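Local coordinates for protein nucleoside phosphorylase, putative (Trypanosoma brucei, PDB 3BJE) that forms a homodimeric uridine phosphorylase of the nucleoside phosphorylase family, which splits uridine with phosphate into uracil and ribose 1-phosphate, at residues Asp29-Leu42 / Ile67-Ala79. Sequence-based numbering, arbitrary orientation.
Sequences DGTTLHLKCKSDEL and IRASRDHREIRFA. With R1P (1-O-phosphono-alpha-D-ribofuranose), chain E.
Between L35 and E41 the loop 29-42 runs over one face of a beta hairpin, strands 69-73 and 76-83 joined by a type II' turn from H73 to I76, with L35 nearest I76, K36 nearest R71 and E41 nearest A69. The example illustrates how one loop-hairpin pairing can bring residues of both segments to a ligand: H34 from the loop and R74 from the turn. K36 lies between two hairpin side chains: its CB sits 3.4 Å from R71 NE, over one face of the guanidinium, while the bend at chi2 (-60°) carries the chain on to H73, where CE makes a CH-pi contact with the ring. The opposite face of that imidazole is backed by R74 CG. Beyond the ring, K36 NZ returns to its own loop, donating to L33 O at 3.1 Å. R71 also reaches, in its guanidinium plane, D29 OD2 in a salt bridge; D29 OD1 meanwhile closes an Asx turn onto T31 N. Further along, a chi1 of -176° swings the C37 thiol away from its own N and over the F78 ring, SG 3.9 Å from the centroid, with S70 CA on the other face; L35 CD1 packs against I76 and F78. At the hairpin's far end R68 grips D40 O with both NH1 and NH2, NH1 at 2.9 Å. A water also bridges the two segments, accepting from K36 N and donating to R71 O and I76 O. The turn end completes the active site at the dimer interface, where the ribose 1-phosphate is also hydrogen-bonded by R54, R145 and E294 of the second subunit. There R74 NH1 and NH2 hold phosphate oxygens O1P and O3P, and H34 NE2, its ring steadied through ND1 by E106, hydrogen-bonds ribose O5 in the ring plane at 2.7 Å.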
# COMPACT_ATOMS: atom_id res chain seq x y z
N ASP A 29 20.36 7.07 15.23
CA ASP A 29 19.87 8.45 15.42
C ASP A 29 18.52 8.54 16.13
O ASP A 29 17.97 9.64 16.27
CB ASP A 29 19.81 9.17 14.07
CG ASP A 29 18.88 8.50 13.07
OD1 ASP A 29 18.32 7.43 13.37
OD2 ASP A 29 18.74 9.06 11.96
N GLY A 30 17.98 7.41 16.58
CA GLY A 30 16.69 7.37 17.27
C GLY A 30 15.48 7.48 16.34
O GLY A 30 14.37 7.79 16.80
N THR A 31 15.69 7.27 15.04
CA THR A 31 14.57 7.26 14.09
C THR A 31 14.04 5.85 13.82
O THR A 31 14.79 4.88 13.85
CB THR A 31 14.93 7.88 12.71
OG1 THR A 31 15.94 7.10 12.06
CG2 THR A 31 15.41 9.31 12.87
N THR A 32 12.75 5.78 13.57
CA THR A 32 12.10 4.59 13.07
C THR A 32 12.50 4.34 11.59
O THR A 32 13.19 5.17 10.97
CB THR A 32 10.57 4.66 13.27
OG1 THR A 32 10.08 6.00 13.05
CG2 THR A 32 10.22 4.25 14.68
N LEU A 33 12.10 3.20 11.06
CA LEU A 33 12.62 2.71 9.78
C LEU A 33 12.12 3.43 8.54
O LEU A 33 12.90 3.66 7.60
CB LEU A 33 12.32 1.23 9.65
CG LEU A 33 12.94 0.46 8.50
CD1 LEU A 33 14.47 0.61 8.49
CD2 LEU A 33 12.54 -1.01 8.61
N HIS A 34 10.84 3.77 8.51
CA HIS A 34 10.22 4.40 7.33
C HIS A 34 9.96 5.87 7.56
O HIS A 34 10.35 6.72 6.75
CB HIS A 34 8.92 3.68 6.96
CG HIS A 34 9.12 2.23 6.64
ND1 HIS A 34 9.09 1.23 7.59
CD2 HIS A 34 9.37 1.61 5.46
CE1 HIS A 34 9.35 0.07 7.01
NE2 HIS A 34 9.50 0.28 5.71
N LEU A 35 9.28 6.17 8.65
CA LEU A 35 9.10 7.53 9.14
C LEU A 35 10.37 7.95 9.87
O LEU A 35 10.70 7.41 10.93
CB LEU A 35 7.88 7.58 10.07
CG LEU A 35 7.67 8.88 10.83
CD1 LEU A 35 7.35 10.08 9.89
CD2 LEU A 35 6.59 8.66 11.89
N LYS A 36 11.12 8.87 9.27
CA LYS A 36 12.43 9.24 9.78
C LYS A 36 12.35 10.40 10.75
O LYS A 36 12.91 11.48 10.53
CB LYS A 36 13.38 9.52 8.61
CG LYS A 36 13.65 8.30 7.75
CD LYS A 36 14.29 7.18 8.57
CE LYS A 36 15.01 6.18 7.71
NZ LYS A 36 15.49 5.03 8.54
N CYS A 37 11.65 10.14 11.84
CA CYS A 37 11.31 11.13 12.85
C CYS A 37 11.76 10.59 14.20
O CYS A 37 11.73 9.38 14.42
CB CYS A 37 9.80 11.35 12.84
SG CYS A 37 9.21 12.61 13.94
N LYS A 38 12.22 11.48 15.08
CA LYS A 38 12.66 11.10 16.42
C LYS A 38 11.54 11.42 17.39
O LYS A 38 10.69 12.25 17.09
CB LYS A 38 13.93 11.87 16.81
CG LYS A 38 15.02 11.83 15.75
CD LYS A 38 16.33 12.39 16.27
CE LYS A 38 17.37 12.50 15.16
NZ LYS A 38 17.09 13.67 14.29
N SER A 39 11.54 10.81 18.58
CA SER A 39 10.44 11.02 19.54
C SER A 39 10.16 12.50 19.78
O SER A 39 9.00 12.93 19.79
CB SER A 39 10.73 10.35 20.87
OG SER A 39 10.73 8.94 20.77
N ASP A 40 11.22 13.28 19.98
CA ASP A 40 11.04 14.68 20.38
C ASP A 40 10.67 15.60 19.22
O ASP A 40 10.45 16.79 19.43
CB ASP A 40 12.25 15.22 21.18
CG ASP A 40 13.53 15.39 20.36
OD1 ASP A 40 13.58 15.07 19.16
OD2 ASP A 40 14.53 15.85 20.96
N GLU A 41 10.60 15.04 18.01
CA GLU A 41 10.21 15.79 16.82
C GLU A 41 8.77 15.59 16.40
O GLU A 41 8.33 16.23 15.46
CB GLU A 41 11.08 15.38 15.64
CG GLU A 41 12.52 15.75 15.85
CD GLU A 41 13.42 15.27 14.72
OE1 GLU A 41 13.16 14.19 14.15
OE2 GLU A 41 14.39 15.99 14.43
N LEU A 42 8.05 14.70 17.07
CA LEU A 42 6.70 14.32 16.67
C LEU A 42 5.69 14.90 17.65
O LEU A 42 5.78 14.65 18.85
CB LEU A 42 6.59 12.79 16.65
CG LEU A 42 5.23 12.20 16.28
CD1 LEU A 42 4.87 12.61 14.87
CD2 LEU A 42 5.31 10.67 16.43
N ILE A 67 8.20 25.80 12.02
CA ILE A 67 8.68 24.48 11.63
C ILE A 67 10.03 24.23 12.27
O ILE A 67 10.98 24.97 12.02
CB ILE A 67 8.74 24.30 10.11
CG1 ILE A 67 7.33 24.41 9.53
CG2 ILE A 67 9.35 22.94 9.75
CD1 ILE A 67 7.29 24.46 8.03
N ARG A 68 10.08 23.22 13.13
CA ARG A 68 11.26 22.95 13.96
C ARG A 68 11.94 21.62 13.64
O ARG A 68 13.05 21.37 14.10
CB ARG A 68 10.89 22.98 15.45
CG ARG A 68 9.95 21.86 15.90
CD ARG A 68 9.57 22.01 17.36
NE ARG A 68 8.71 20.93 17.84
CZ ARG A 68 9.16 19.74 18.24
NH1 ARG A 68 10.45 19.47 18.21
NH2 ARG A 68 8.29 18.82 18.67
N ALA A 69 11.27 20.77 12.87
CA ALA A 69 11.76 19.44 12.51
C ALA A 69 11.07 19.02 11.23
O ALA A 69 9.89 19.26 11.05
CB ALA A 69 11.47 18.45 13.62
N SER A 70 11.83 18.41 10.32
CA SER A 70 11.28 17.87 9.09
C SER A 70 12.30 16.98 8.42
O SER A 70 13.52 17.22 8.50
CB SER A 70 10.89 18.99 8.13
OG SER A 70 12.02 19.77 7.79
N ARG A 71 11.80 15.93 7.78
CA ARG A 71 12.66 15.00 7.05
C ARG A 71 11.84 14.22 6.05
O ARG A 71 10.66 13.97 6.27
CB ARG A 71 13.39 14.06 8.02
CG ARG A 71 14.45 13.22 7.34
CD ARG A 71 15.39 12.55 8.31
NE ARG A 71 16.05 11.40 7.67
CZ ARG A 71 16.84 10.53 8.29
NH1 ARG A 71 17.10 10.65 9.59
NH2 ARG A 71 17.37 9.51 7.61
N ASP A 72 12.48 13.84 4.94
CA ASP A 72 11.84 13.11 3.85
C ASP A 72 12.53 11.76 3.63
O ASP A 72 13.76 11.68 3.72
CB ASP A 72 11.95 13.93 2.56
CG ASP A 72 11.31 15.30 2.67
OD1 ASP A 72 10.68 15.63 3.70
OD2 ASP A 72 11.42 16.07 1.69
N HIS A 73 11.75 10.72 3.33
CA HIS A 73 12.28 9.37 3.04
C HIS A 73 11.22 8.48 2.39
O HIS A 73 10.14 8.37 2.92
CB HIS A 73 12.74 8.72 4.35
CG HIS A 73 13.21 7.31 4.18
ND1 HIS A 73 14.33 6.99 3.45
CD2 HIS A 73 12.70 6.15 4.64
CE1 HIS A 73 14.50 5.68 3.47
NE2 HIS A 73 13.52 5.14 4.19
N ARG A 74 11.54 7.80 1.27
CA ARG A 74 10.54 7.03 0.52
C ARG A 74 9.27 7.91 0.29
O ARG A 74 9.39 9.10 0.01
CB ARG A 74 10.20 5.72 1.24
CG ARG A 74 11.21 4.59 1.10
CD ARG A 74 10.84 3.48 2.12
NE ARG A 74 11.69 2.29 2.04
CZ ARG A 74 11.59 1.35 1.11
NH1 ARG A 74 10.70 1.48 0.14
NH2 ARG A 74 12.40 0.29 1.13
N GLU A 75 8.07 7.36 0.43
CA GLU A 75 6.88 8.20 0.27
C GLU A 75 6.58 9.01 1.56
O GLU A 75 5.58 9.75 1.64
CB GLU A 75 5.66 7.38 -0.23
CG GLU A 75 5.21 6.10 0.55
CD GLU A 75 5.57 4.81 -0.19
OE1 GLU A 75 6.82 4.70 -0.33
OE2 GLU A 75 4.66 3.97 -0.66
N ILE A 76 7.47 8.92 2.55
CA ILE A 76 7.15 9.29 3.93
C ILE A 76 7.87 10.59 4.32
O ILE A 76 9.06 10.60 4.58
CB ILE A 76 7.52 8.16 4.92
CG1 ILE A 76 7.01 6.79 4.41
CG2 ILE A 76 6.97 8.45 6.32
CD1 ILE A 76 5.54 6.75 4.15
N ARG A 77 7.11 11.69 4.33
CA ARG A 77 7.63 13.02 4.66
C ARG A 77 6.94 13.52 5.92
O ARG A 77 5.77 13.23 6.13
CB ARG A 77 7.38 14.00 3.53
CG ARG A 77 7.93 13.60 2.20
CD ARG A 77 7.68 14.73 1.19
NE ARG A 77 8.29 15.98 1.66
CZ ARG A 77 7.95 17.21 1.29
NH1 ARG A 77 6.96 17.44 0.43
NH2 ARG A 77 8.61 18.23 1.81
N PHE A 78 7.65 14.29 6.74
CA PHE A 78 7.00 14.97 7.86
C PHE A 78 7.53 16.38 8.04
O PHE A 78 8.64 16.74 7.62
CB PHE A 78 7.12 14.17 9.17
CG PHE A 78 8.35 14.49 9.96
CD1 PHE A 78 8.32 15.44 10.96
CD2 PHE A 78 9.54 13.81 9.71
CE1 PHE A 78 9.44 15.75 11.68
CE2 PHE A 78 10.68 14.11 10.44
CZ PHE A 78 10.64 15.08 11.41
N ALA A 79 6.71 17.18 8.72
CA ALA A 79 7.12 18.50 9.19
C ALA A 79 6.34 18.79 10.44
O ALA A 79 5.14 18.51 10.50
CB ALA A 79 6.82 19.57 8.13
C5 R1P E . 9.25 -2.18 3.26
O5 R1P E . 10.37 -1.54 3.89
C4 R1P E . 9.42 -2.12 1.75
O4 R1P E . 10.67 -2.70 1.32
C1 R1P E . 10.48 -3.83 0.47
C2 R1P E . 9.04 -4.25 0.79
O2 R1P E . 8.44 -5.11 -0.19
C3 R1P E . 8.34 -2.90 1.01
O3 R1P E . 8.04 -2.23 -0.22
O1 R1P E . 10.79 -3.57 -0.94
P R1P E . 11.47 -2.24 -1.59
O1P R1P E . 10.36 -1.21 -1.26
O2P R1P E . 11.59 -2.50 -3.08
O3P R1P E . 12.77 -2.09 -0.86
O HOH W 1 12.97 2.50 4.86
O HOH W 2 10.37 10.87 7.12
O HOH W 3 14.83 18.74 15.34
O HOH W 4 7.26 16.29 20.53